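Local coordinates for protein N(2),N(2)-dimethylguanosine tRNA methyltransferase (Pyrococcus horikoshii, PDB 2DUL) that probably uses S-adenosyl-L-methionine to place two methyl groups on a single guanine, at position 26, of a number of tRNAs, at residues S142-L147 with V201-R206; D148-S153 with G158-T163; F132-L137 with R228-L233; G167-G172 with R180-V185. One frame throughout, in Å; residues are numbered along the deposited sequence.

Interaction 1. Residues S142-L147 with V201-R206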
loop_
_atom_site.group_PDB
_atom_site.type_symbol
_atom_site.label_atom_id
_atom_site.label_comp_id
_atom_site.label_asym_id
_atom_site.label_seq_id
_atom_site.Cartn_x
_atom_site.Cartn_y
_atom_site.Cartn_z
ATOM N N SER A 142 -1.346 12.663 -1.767
ATOM C CA SER A 142 -0.816 12.296 -0.454
ATOM C C SER A 142 -1.882 11.994 0.603
ATOM O O SER A 142 -2.914 12.653 0.667
ATOM C CB SER A 142 0.091 13.421 0.059
ATOM O OG SER A 142 0.596 13.131 1.350
ATOM N N PRO A 143 -1.640 10.981 1.446
ATOM C CA PRO A 143 -2.589 10.608 2.502
ATOM C C PRO A 143 -2.177 11.219 3.841
ATOM O O PRO A 143 -2.835 11.002 4.860
ATOM C CB PRO A 143 -2.461 9.097 2.540
ATOM C CG PRO A 143 -0.962 8.925 2.368
ATOM C CD PRO A 143 -0.611 9.935 1.272
ATOM N N MET A 144 -1.089 11.983 3.829
ATOM C CA MET A 144 -0.552 12.560 5.054
ATOM C C MET A 144 -1.454 13.499 5.849
ATOM O O MET A 144 -1.346 13.560 7.073
ATOM C CB MET A 144 0.800 13.222 4.764
ATOM C CG MET A 144 1.861 12.233 4.291
ATOM S SD MET A 144 2.002 10.814 5.439
ATOM C CE MET A 144 2.499 11.651 7.001
ATOM N N GLU A 145 -2.353 14.222 5.189
ATOM C CA GLU A 145 -3.239 15.107 5.944
ATOM C C GLU A 145 -4.317 14.307 6.696
ATOM O O GLU A 145 -5.027 14.856 7.539
ATOM C CB GLU A 145 -3.901 16.127 5.013
ATOM C CG GLU A 145 -4.900 15.532 4.042
ATOM C CD GLU A 145 -5.390 16.534 3.009
ATOM O OE1 GLU A 145 -5.885 17.607 3.414
ATOM O OE2 GLU A 145 -5.281 16.244 1.795
ATOM N N PHE A 146 -4.417 13.007 6.408
ATOM C CA PHE A 146 -5.424 12.149 7.041
ATOM C C PHE A 146 -4.856 11.019 7.910
ATOM O O PHE A 146 -5.600 10.366 8.648
ATOM C CB PHE A 146 -6.313 11.496 5.967
ATOM C CG PHE A 146 -6.970 12.475 5.030
ATOM C CD1 PHE A 146 -8.008 13.296 5.470
ATOM C CD2 PHE A 146 -6.549 12.575 3.708
ATOM C CE1 PHE A 146 -8.617 14.206 4.606
ATOM C CE2 PHE A 146 -7.151 13.484 2.830
ATOM C CZ PHE A 146 -8.185 14.301 3.280
ATOM N N LEU A 147 -3.551 10.787 7.814
ATOM C CA LEU A 147 -2.915 9.693 8.540
ATOM C C LEU A 147 -3.030 9.688 10.059
ATOM O O LEU A 147 -3.351 8.651 10.654
ATOM C CB LEU A 147 -1.434 9.602 8.166
ATOM C CG LEU A 147 -0.664 8.494 8.897
ATOM C CD1 LEU A 147 -1.207 7.129 8.486
ATOM C CD2 LEU A 147 0.829 8.590 8.568
ATOM N N VAL A 201 5.813 3.183 4.584
ATOM C CA VAL A 201 5.609 2.309 5.737
ATOM C C VAL A 201 6.235 2.953 6.967
ATOM O O VAL A 201 5.645 2.958 8.049
ATOM C CB VAL A 201 6.250 0.922 5.514
ATOM C CG1 VAL A 201 6.109 0.072 6.779
ATOM C CG2 VAL A 201 5.578 0.227 4.321
ATOM N N GLY A 202 7.429 3.505 6.780
ATOM C CA GLY A 202 8.138 4.146 7.870
ATOM C C GLY A 202 7.419 5.324 8.508
ATOM O O GLY A 202 7.493 5.504 9.725
ATOM N N VAL A 203 6.723 6.129 7.712
ATOM C CA VAL A 203 6.020 7.280 8.273
ATOM C C VAL A 203 4.785 6.833 9.063
ATOM O O VAL A 203 4.430 7.439 10.077
ATOM C CB VAL A 203 5.614 8.301 7.167
ATOM C CG1 VAL A 203 4.423 7.787 6.375
ATOM C CG2 VAL A 203 5.317 9.666 7.809
ATOM N N ILE A 204 4.144 5.763 8.606
ATOM C CA ILE A 204 2.982 5.227 9.304
ATOM C C ILE A 204 3.457 4.724 10.672
ATOM O O ILE A 204 2.824 4.989 11.696
ATOM C CB ILE A 204 2.344 4.043 8.537
ATOM C CG1 ILE A 204 1.781 4.527 7.199
ATOM C CG2 ILE A 204 1.220 3.422 9.372
ATOM C CD1 ILE A 204 1.296 3.405 6.301
ATOM N N ALA A 205 4.582 4.016 10.674
ATOM C CA ALA A 205 5.152 3.484 11.910
ATOM C C ALA A 205 5.509 4.607 12.881
ATOM O O ALA A 205 5.250 4.511 14.079
ATOM C CB ALA A 205 6.396 2.648 11.597
ATOM N N ARG A 206 6.116 5.670 12.365
ATOM C CA ARG A 206 6.513 6.791 13.212
ATOM C C ARG A 206 5.317 7.533 13.796
ATOM O O ARG A 206 5.322 7.846 14.982
ATOM C CB ARG A 206 7.428 7.754 12.442
ATOM C CG ARG A 206 8.858 7.215 12.273
ATOM C CD ARG A 206 9.758 8.196 11.537
ATOM N NE ARG A 206 9.393 8.280 10.127
ATOM C CZ ARG A 206 9.647 9.325 9.347
ATOM N NH1 ARG A 206 10.269 10.386 9.838
ATOM N NH2 ARG A 206 9.270 9.306 8.076
#
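Leu147 N, weakly, and Phe146 N both bond Pro143 O, Phe146 N at 3.0 Å, and this shared acceptor closes the first turn of helix 144-153. Just ahead of that turn Ser142 OG accepts from Met144 N at 3.2 Å, a fairly straight capping bond with an N-H...O angle of 162°. Helices 144-153 and 192-209 lie on the same face of the central sheet of a Rossmann-like methyltransferase fold. The contact between them is apolar. Met144 and Val203 reach out to each other tip to tip. The Met144 chain bends at chi2 and at chi3 (-52° and -61°), which swings its thioether end over to the second helix. Its methyl CE comes to 3.5 Å from Val203 CG2. The sulfur SD lies beside the other branch, Val203 CG1, at 4.0 Å. Leu147 makes the second half of the contact, with both branches turned to helix 192-209. It crosses the side chain of Ile204 at about a right angle. Its CD1 branch faces Ile204 CG1, while the CD2 branch rests against backbone, close to the Val203 carbonyl. Both helices also rest on strand 158-164: Leu147 touches Leu160, and Ile204 touches Val162. Tyr182 of helix 175-182 packs on Met144 as well. Leu147, Val203 and Ile204 are buried and Met144 is partly exposed, so the methionine sits toward the outer margin. The leucine reaches the helix backbone itself: its CD2 lies 4.1 Å from Ile204 CA.

Interaction 2. Residues D148-S153 with G158-T163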
loop_
_atom_site.group_PDB
_atom_site.type_symbol
_atom_site.label_atom_id
_atom_site.label_comp_id
_atom_site.label_asym_id
_atom_site.label_seq_id
_atom_site.Cartn_x
_atom_site.Cartn_y
_atom_site.Cartn_z
ATOM N N ASP A 148 -2.762 10.826 10.695
ATOM C CA ASP A 148 -2.815 10.859 12.153
ATOM C C ASP A 148 -4.204 10.541 12.693
ATOM O O ASP A 148 -4.345 9.796 13.669
ATOM C CB ASP A 148 -2.345 12.211 12.689
ATOM C CG ASP A 148 -2.110 12.178 14.191
ATOM O OD1 ASP A 148 -1.250 11.388 14.634
ATOM O OD2 ASP A 148 -2.782 12.929 14.925
ATOM N N THR A 149 -5.233 11.089 12.061
ATOM C CA THR A 149 -6.594 10.833 12.515
ATOM C C THR A 149 -6.994 9.382 12.246
ATOM O O THR A 149 -7.686 8.764 13.056
ATOM C CB THR A 149 -7.598 11.795 11.844
ATOM O OG1 THR A 149 -7.177 13.147 12.068
ATOM C CG2 THR A 149 -8.999 11.619 12.447
ATOM N N ALA A 150 -6.555 8.825 11.119
ATOM C CA ALA A 150 -6.890 7.437 10.824
ATOM C C ALA A 150 -6.286 6.534 11.899
ATOM O O ALA A 150 -6.880 5.525 12.281
ATOM C CB ALA A 150 -6.361 7.041 9.449
ATOM N N LEU A 151 -5.107 6.907 12.388
ATOM C CA LEU A 151 -4.423 6.126 13.410
ATOM C C LEU A 151 -5.145 6.165 14.754
ATOM O O LEU A 151 -4.850 5.362 15.641
ATOM C CB LEU A 151 -2.979 6.609 13.567
ATOM C CG LEU A 151 -2.038 6.128 12.462
ATOM C CD1 LEU A 151 -0.718 6.887 12.521
ATOM C CD2 LEU A 151 -1.803 4.622 12.621
ATOM N N ARG A 152 -6.086 7.097 14.902
ATOM C CA ARG A 152 -6.874 7.209 16.125
ATOM C C ARG A 152 -8.273 6.610 15.918
ATOM O O ARG A 152 -8.905 6.154 16.869
ATOM C CB ARG A 152 -6.998 8.678 16.563
ATOM C CG ARG A 152 -5.780 9.217 17.310
ATOM C CD ARG A 152 -5.948 10.678 17.727
ATOM N NE ARG A 152 -5.568 11.594 16.653
ATOM C CZ ARG A 152 -6.414 12.329 15.941
ATOM N NH1 ARG A 152 -7.719 12.281 16.178
ATOM N NH2 ARG A 152 -5.951 13.103 14.969
ATOM N N SER A 153 -8.739 6.612 14.671
ATOM C CA SER A 153 -10.059 6.084 14.318
ATOM C C SER A 153 -10.082 4.552 14.190
ATOM O O SER A 153 -11.103 3.914 14.462
ATOM C CB SER A 153 -10.529 6.715 13.002
ATOM O OG SER A 153 -11.865 6.342 12.688
ATOM N N GLY A 158 -6.413 -2.651 14.781
ATOM C CA GLY A 158 -7.035 -2.532 13.476
ATOM C C GLY A 158 -6.079 -2.644 12.307
ATOM O O GLY A 158 -4.867 -2.819 12.475
ATOM N N ILE A 159 -6.636 -2.535 11.108
ATOM C CA ILE A 159 -5.854 -2.627 9.889
ATOM C C ILE A 159 -5.971 -1.312 9.148
ATOM O O ILE A 159 -7.052 -0.735 9.055
ATOM C CB ILE A 159 -6.381 -3.738 8.966
ATOM C CG1 ILE A 159 -6.359 -5.073 9.711
ATOM C CG2 ILE A 159 -5.554 -3.788 7.692
ATOM C CD1 ILE A 159 -7.204 -6.140 9.057
ATOM N N LEU A 160 -4.851 -0.832 8.628
ATOM C CA LEU A 160 -4.868 0.414 7.891
ATOM C C LEU A 160 -4.359 0.197 6.477
ATOM O O LEU A 160 -3.296 -0.385 6.273
ATOM C CB LEU A 160 -4.006 1.461 8.604
ATOM C CG LEU A 160 -4.071 2.910 8.115
ATOM C CD1 LEU A 160 -5.507 3.424 8.205
ATOM C CD2 LEU A 160 -3.143 3.775 8.976
ATOM N N GLY A 161 -5.134 0.656 5.504
ATOM C CA GLY A 161 -4.729 0.543 4.116
ATOM C C GLY A 161 -4.449 1.959 3.660
ATOM O O GLY A 161 -5.319 2.824 3.755
ATOM N N VAL A 162 -3.239 2.212 3.181
ATOM C CA VAL A 162 -2.885 3.553 2.749
ATOM C C VAL A 162 -2.309 3.558 1.343
ATOM O O VAL A 162 -1.505 2.696 0.987
ATOM C CB VAL A 162 -1.833 4.183 3.696
ATOM C CG1 VAL A 162 -1.651 5.654 3.363
ATOM C CG2 VAL A 162 -2.253 3.994 5.153
ATOM N N THR A 163 -2.729 4.532 0.549
ATOM C CA THR A 163 -2.234 4.673 -0.810
ATOM C C THR A 163 -1.678 6.076 -1.006
ATOM O O THR A 163 -2.248 7.054 -0.525
ATOM C CB THR A 163 -3.345 4.456 -1.858
ATOM O OG1 THR A 163 -3.886 3.137 -1.725
ATOM C CG2 THR A 163 -2.778 4.615 -3.267
#
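A beta-alpha-beta crossover holds this contact: helix 144-153 links strand 132-137 to its parallel neighbour, strand 158-164, and lies on the sheet. Ala150 and Leu151 of the helix meet one strand residue, Leu160. That leucine points toward the helix and divides its two methyls between the helix residues. Its CD1 meets the methyl of Ala150, with 3.9 Å between Leu160 CD1 and Ala150 CB. Its CD2 meets one branch of Leu151, with 4.0 Å between Leu160 CD2 and Leu151 CD2. Leu160 holds CG anti to the backbone N (chi1 -170°), which directs the fork at the helix. The Leu151 side chain crosses it at about a right angle. The small Ala150 lets the helix come close, with 7.9 Å between the CA atoms of Ala150 and Leu160. The other side of the helix carries polar groups. There Arg152 NH2 makes a salt bridge to Asp148 OD2 at 3.2 Å; it meets that oxygen from above the carboxylate plane, while the oxygen lies in the guanidinium plane. Lys210 is a second partner of Asp148, through OD1. Val231 of strand 226-235 packs beside Leu160, and Leu137 of strand 132-137 beside Ala150. An apolar underside seated on a parallel strand pair and a charged outer side are typical of a crossover helix in the Rossmann-like fold of class I methyltransferases.

Interaction 3. Residues F132-L137 with R228-L233; sequences FHFIDL and RAFVKL
Asp136 sends its carboxylate across the intervening strand 158-164 to Arg228, joining strands 132-137 and 226-235 of the central sheet. From CB the chain runs to CG, anti to the backbone N (chi1 -163°), and CG lies 3.4 Å from Arg228 NH2. OD1 then takes Arg228 NH2 at 2.9 Å, on its syn side, with an N-H...O angle of 163°. OD2 takes Arg228 NH1 at 2.8 Å, on the syn side but tilted well out of the carboxylate plane, and a weak second bond from Arg228 NH2. The grip is end-on, one nitrogen to each oxygen, with the two planes 23° apart. Phe230 CZ lies over one face of the guanidinium, 3.2 Å above its plane and toward the rim. Phe134 CE1 approaches the edge of the Phe230 ring. OD1 has a further salt bridge to Arg61, predicted to bind S-adenosyl-L-methionine. A leucine in place of Asp136 would probably leave Arg228 and Arg61 close together without the carboxylate they share, and Arg228 free to turn. One buried carboxylate is thus shared by two arginines and probably offsets part of their charge, and it may position Arg61 at the predicted cofactor site.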
loop_
_atom_site.group_PDB
_atom_site.type_symbol
_atom_site.label_atom_id
_atom_site.label_comp_id
_atom_site.label_asym_id
_atom_site.label_seq_id
_atom_site.Cartn_x
_atom_site.Cartn_y
_atom_site.Cartn_z
ATOM N N PHE A 132 -13.115 1.556 13.730
ATOM C CA PHE A 132 -13.002 0.676 12.572
ATOM C C PHE A 132 -11.963 -0.433 12.640
ATOM O O PHE A 132 -10.852 -0.230 13.125
ATOM C CB PHE A 132 -12.735 1.504 11.305
ATOM C CG PHE A 132 -13.795 2.525 11.014
ATOM C CD1 PHE A 132 -13.629 3.850 11.404
ATOM C CD2 PHE A 132 -14.975 2.152 10.378
ATOM C CE1 PHE A 132 -14.629 4.794 11.168
ATOM C CE2 PHE A 132 -15.983 3.084 10.137
ATOM C CZ PHE A 132 -15.810 4.409 10.533
ATOM N N HIS A 133 -12.336 -1.606 12.130
ATOM C CA HIS A 133 -11.434 -2.749 12.076
ATOM C C HIS A 133 -10.512 -2.549 10.875
ATOM O O HIS A 133 -9.414 -3.094 10.818
ATOM C CB HIS A 133 -12.229 -4.049 11.910
ATOM C CG HIS A 133 -13.067 -4.399 13.099
ATOM N ND1 HIS A 133 -12.520 -4.728 14.322
ATOM C CD2 HIS A 133 -14.410 -4.449 13.262
ATOM C CE1 HIS A 133 -13.490 -4.965 15.187
ATOM N NE2 HIS A 133 -14.647 -4.802 14.569
ATOM N N PHE A 134 -10.977 -1.769 9.904
ATOM C CA PHE A 134 -10.181 -1.490 8.715
ATOM C C PHE A 134 -10.560 -0.143 8.126
ATOM O O PHE A 134 -11.738 0.186 8.007
ATOM C CB PHE A 134 -10.373 -2.576 7.645
ATOM C CG PHE A 134 -9.730 -2.243 6.311
ATOM C CD1 PHE A 134 -8.347 -2.097 6.198
ATOM C CD2 PHE A 134 -10.511 -2.054 5.175
ATOM C CE1 PHE A 134 -7.753 -1.764 4.967
ATOM C CE2 PHE A 134 -9.927 -1.721 3.940
ATOM C CZ PHE A 134 -8.546 -1.577 3.839
ATOM N N ILE A 135 -9.545 0.638 7.779
ATOM C CA ILE A 135 -9.757 1.939 7.160
ATOM C C ILE A 135 -8.905 1.953 5.901
ATOM O O ILE A 135 -7.732 1.588 5.940
ATOM C CB ILE A 135 -9.309 3.113 8.077
ATOM C CG1 ILE A 135 -10.230 3.222 9.294
ATOM C CG2 ILE A 135 -9.331 4.428 7.287
ATOM C CD1 ILE A 135 -9.851 4.350 10.258
ATOM N N ASP A 136 -9.500 2.349 4.783
ATOM C CA ASP A 136 -8.766 2.430 3.527
ATOM C C ASP A 136 -8.678 3.904 3.129
ATOM O O ASP A 136 -9.687 4.548 2.862
ATOM C CB ASP A 136 -9.472 1.616 2.436
ATOM C CG ASP A 136 -8.564 1.322 1.244
ATOM O OD1 ASP A 136 -8.909 0.433 0.435
ATOM O OD2 ASP A 136 -7.504 1.974 1.121
ATOM N N LEU A 137 -7.458 4.428 3.133
ATOM C CA LEU A 137 -7.190 5.817 2.779
ATOM C C LEU A 137 -6.661 5.866 1.360
ATOM O O LEU A 137 -5.518 5.474 1.109
ATOM C CB LEU A 137 -6.131 6.416 3.709
ATOM C CG LEU A 137 -6.459 6.644 5.179
ATOM C CD1 LEU A 137 -5.273 7.351 5.847
ATOM C CD2 LEU A 137 -7.725 7.498 5.293
ATOM N N ARG A 228 1.315 1.486 -2.147
ATOM C CA ARG A 228 0.281 0.880 -1.315
ATOM C C ARG A 228 0.866 0.217 -0.070
ATOM O O ARG A 228 1.862 -0.501 -0.148
ATOM C CB ARG A 228 -0.453 -0.191 -2.128
ATOM C CG ARG A 228 -1.928 0.040 -2.380
ATOM C CD ARG A 228 -2.736 0.126 -1.096
ATOM N NE ARG A 228 -4.138 -0.216 -1.327
ATOM C CZ ARG A 228 -5.149 0.211 -0.576
ATOM N NH1 ARG A 228 -4.921 1.009 0.459
ATOM N NH2 ARG A 228 -6.388 -0.177 -0.849
ATOM N N ALA A 229 0.229 0.431 1.075
ATOM C CA ALA A 229 0.704 -0.177 2.311
ATOM C C ALA A 229 -0.444 -0.639 3.193
ATOM O O ALA A 229 -1.318 0.152 3.559
ATOM C CB ALA A 229 1.580 0.810 3.083
ATOM N N PHE A 230 -0.438 -1.928 3.519
ATOM C CA PHE A 230 -1.444 -2.504 4.398
ATOM C C PHE A 230 -0.711 -2.886 5.679
ATOM O O PHE A 230 0.218 -3.695 5.645
ATOM C CB PHE A 230 -2.072 -3.765 3.789
ATOM C CG PHE A 230 -2.899 -3.507 2.562
ATOM C CD1 PHE A 230 -2.381 -3.742 1.293
ATOM C CD2 PHE A 230 -4.200 -3.026 2.679
ATOM C CE1 PHE A 230 -3.146 -3.504 0.150
ATOM C CE2 PHE A 230 -4.978 -2.783 1.541
ATOM C CZ PHE A 230 -4.451 -3.023 0.273
ATOM N N VAL A 231 -1.115 -2.302 6.801
ATOM C CA VAL A 231 -0.470 -2.610 8.069
ATOM C C VAL A 231 -1.451 -3.026 9.145
ATOM O O VAL A 231 -2.619 -2.628 9.137
ATOM C CB VAL A 231 0.363 -1.405 8.592
ATOM C CG1 VAL A 231 1.439 -1.049 7.583
ATOM C CG2 VAL A 231 -0.536 -0.215 8.858
ATOM N N LYS A 232 -0.960 -3.849 10.063
ATOM C CA LYS A 232 -1.746 -4.339 11.184
ATOM C C LYS A 232 -1.225 -3.613 12.417
ATOM O O LYS A 232 -0.047 -3.718 12.753
ATOM C CB LYS A 232 -1.544 -5.848 11.359
ATOM C CG LYS A 232 -2.249 -6.439 12.580
ATOM C CD LYS A 232 -3.765 -6.432 12.425
ATOM C CE LYS A 232 -4.424 -7.237 13.541
ATOM N NZ LYS A 232 -5.906 -7.273 13.438
ATOM N N LEU A 233 -2.095 -2.869 13.083
ATOM C CA LEU A 233 -1.690 -2.136 14.273
ATOM C C LEU A 233 -1.472 -3.101 15.439
ATOM O O LEU A 233 -2.229 -4.056 15.615
ATOM C CB LEU A 233 -2.754 -1.089 14.626
ATOM C CG LEU A 233 -2.976 -0.037 13.529
ATOM C CD1 LEU A 233 -4.078 0.922 13.941
ATOM C CD2 LEU A 233 -1.686 0.729 13.279
#

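Interaction 4. Residues G167-G172 with R180-V185; sequences GAPLCG and RKYLAV
Leu170 and Tyr182 meet in a CH-pi contact, the main link between the short helix 167-170 and helix 175-182. The methyl Leu170 CD2 sits almost squarely over the tyrosine ring, 3.6 Å from the centroid of Tyr182 and 14° off the ring normal. Its nearest ring atom is Tyr182 CD2, 3.5 Å from Leu170 CD2. The two side chains cross at about a right angle. Tyr182 holds CG anti to its carbonyl carbon (chi1 -59°), which carries the ring across to helix 167-170. Further van der Waals touches extend the contact. Leu170 CD1 lies 4.0 Å from Tyr182 OH, farther out along the ring. Pro169 comes from another direction: its CG is 4.1 Å from Tyr182 CE2, at the ring edge and near its plane. Backbone bonds shape the first segment. Cys171 N bonds Gly167 O at 2.8 Å, and Gly172 N bonds Pro169 O weakly. Gly172 ends the helix in a Schellman motif with positive phi (91°), where a side chain would jam against the carbonyl O of Cys171. Around the contact, Ile199 of helix 192-209 and Ala164 of strand 158-164 touch both Leu170 and Tyr182. An alanine instead of Tyr182 would probably open a gap against Leu170 CD2 and deprive Pro169 of its neighbour at the ring edge. The whole is two short consecutive helices, the first closed by a glycine Schellman motif, joined by a short loop and placed after a sheet strand in the Rossmann-like fold, away from the predicted cofactor residues.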
loop_
_atom_site.group_PDB
_atom_site.type_symbol
_atom_site.label_atom_id
_atom_site.label_comp_id
_atom_site.label_asym_id
_atom_site.label_seq_id
_atom_site.Cartn_x
_atom_site.Cartn_y
_atom_site.Cartn_z
ATOM N N GLY A 167 3.929 10.077 -6.593
ATOM C CA GLY A 167 5.226 9.466 -6.368
ATOM C C GLY A 167 6.400 10.388 -6.639
ATOM O O GLY A 167 7.550 9.962 -6.568
ATOM N N ALA A 168 6.118 11.650 -6.954
ATOM C CA ALA A 168 7.176 12.616 -7.228
ATOM C C ALA A 168 8.042 12.827 -5.985
ATOM O O ALA A 168 9.270 12.841 -6.069
ATOM C CB ALA A 168 6.577 13.942 -7.689
ATOM N N PRO A 169 7.412 13.004 -4.811
ATOM C CA PRO A 169 8.236 13.202 -3.620
ATOM C C PRO A 169 8.817 11.886 -3.102
ATOM O O PRO A 169 9.952 11.846 -2.635
ATOM C CB PRO A 169 7.267 13.858 -2.637
ATOM C CG PRO A 169 5.967 13.218 -2.988
ATOM C CD PRO A 169 5.985 13.220 -4.505
ATOM N N LEU A 170 8.049 10.804 -3.207
ATOM C CA LEU A 170 8.519 9.506 -2.729
ATOM C C LEU A 170 9.628 8.896 -3.586
ATOM O O LEU A 170 10.403 8.065 -3.110
ATOM C CB LEU A 170 7.347 8.526 -2.615
ATOM C CG LEU A 170 6.349 8.855 -1.499
ATOM C CD1 LEU A 170 5.184 7.883 -1.539
ATOM C CD2 LEU A 170 7.056 8.790 -0.149
ATOM N N CYS A 171 9.710 9.303 -4.848
ATOM C CA CYS A 171 10.746 8.770 -5.720
ATOM C C CYS A 171 11.962 9.672 -5.839
ATOM O O CYS A 171 12.873 9.392 -6.614
ATOM C CB CYS A 171 10.181 8.461 -7.102
ATOM S SG CYS A 171 9.675 6.743 -7.249
ATOM N N GLY A 172 11.972 10.756 -5.070
ATOM C CA GLY A 172 13.111 11.656 -5.091
ATOM C C GLY A 172 13.103 12.819 -6.069
ATOM O O GLY A 172 13.999 13.657 -6.015
ATOM N N ARG A 180 8.840 17.670 3.638
ATOM C CA ARG A 180 7.665 18.276 4.254
ATOM C C ARG A 180 6.535 17.292 4.540
ATOM O O ARG A 180 5.954 17.308 5.627
ATOM C CB ARG A 180 7.102 19.409 3.381
ATOM C CG ARG A 180 8.033 20.610 3.171
ATOM C CD ARG A 180 7.232 21.857 2.787
ATOM N NE ARG A 180 6.337 21.607 1.659
ATOM C CZ ARG A 180 6.721 21.535 0.386
ATOM N NH1 ARG A 180 7.993 21.704 0.055
ATOM N NH2 ARG A 180 5.828 21.270 -0.560
ATOM N N LYS A 181 6.221 16.441 3.569
ATOM C CA LYS A 181 5.124 15.492 3.719
ATOM C C LYS A 181 5.444 14.212 4.482
ATOM O O LYS A 181 4.661 13.782 5.337
ATOM C CB LYS A 181 4.571 15.110 2.339
ATOM C CG LYS A 181 4.072 16.290 1.508
ATOM C CD LYS A 181 3.661 15.846 0.110
ATOM C CE LYS A 181 3.361 17.042 -0.792
ATOM N NZ LYS A 181 2.177 17.809 -0.318
ATOM N N TYR A 182 6.588 13.609 4.169
ATOM C CA TYR A 182 6.985 12.344 4.777
ATOM C C TYR A 182 8.112 12.391 5.794
ATOM O O TYR A 182 8.470 11.357 6.360
ATOM C CB TYR A 182 7.340 11.352 3.666
ATOM C CG TYR A 182 6.175 11.113 2.740
ATOM C CD1 TYR A 182 5.128 10.277 3.120
ATOM C CD2 TYR A 182 6.085 11.766 1.506
ATOM C CE1 TYR A 182 4.017 10.093 2.306
ATOM C CE2 TYR A 182 4.967 11.588 0.677
ATOM C CZ TYR A 182 3.941 10.751 1.090
ATOM O OH TYR A 182 2.825 10.573 0.313
ATOM N N LEU A 183 8.664 13.577 6.032
ATOM C CA LEU A 183 9.758 13.744 6.982
ATOM C C LEU A 183 10.857 12.696 6.755
ATOM O O LEU A 183 11.310 12.021 7.688
ATOM C CB LEU A 183 9.213 13.667 8.418
ATOM C CG LEU A 183 8.216 14.783 8.768
ATOM C CD1 LEU A 183 7.654 14.565 10.171
ATOM C CD2 LEU A 183 8.915 16.146 8.675
ATOM N N ALA A 184 11.283 12.569 5.503
ATOM C CA ALA A 184 12.321 11.616 5.127
ATOM C C ALA A 184 13.032 12.109 3.867
ATOM O O ALA A 184 12.440 12.827 3.057
ATOM C CB ALA A 184 11.699 10.234 4.872
ATOM N N VAL A 185 14.300 11.724 3.724
ATOM C CA VAL A 185 15.124 12.085 2.572
ATOM C C VAL A 185 15.015 10.946 1.550
ATOM O O VAL A 185 15.481 9.829 1.794
ATOM C CB VAL A 185 16.611 12.266 2.989
ATOM C CG1 VAL A 185 17.451 12.673 1.787
ATOM C CG2 VAL A 185 16.720 13.315 4.098
#

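Overall arrangement
Interactions 2 and 3 are the closest pair, with centres 5 Å apart. Strand 158-164 joins them: Gly161 O and N pair with Leu137 N and Ile135 O at 2.7 and 2.8 Å. Interaction 1 covers the same sheet face as interaction 2 and shares helix 144-153 with it. Interaction 3 reaches across the opposite face, nearest the predicted cofactor site; the Asp136 side chain is about 3 Å from that of Arg61. In interaction 2 the side chain of Ala150 is about 8 Å from that of Ala121. Interaction 4 lies farther out, yet Arg206 ties it to interaction 1 through Tyr182 O, 2.8 Å from Arg206 NH2, and Leu183 O, 2.9 Å from Arg206 NH1.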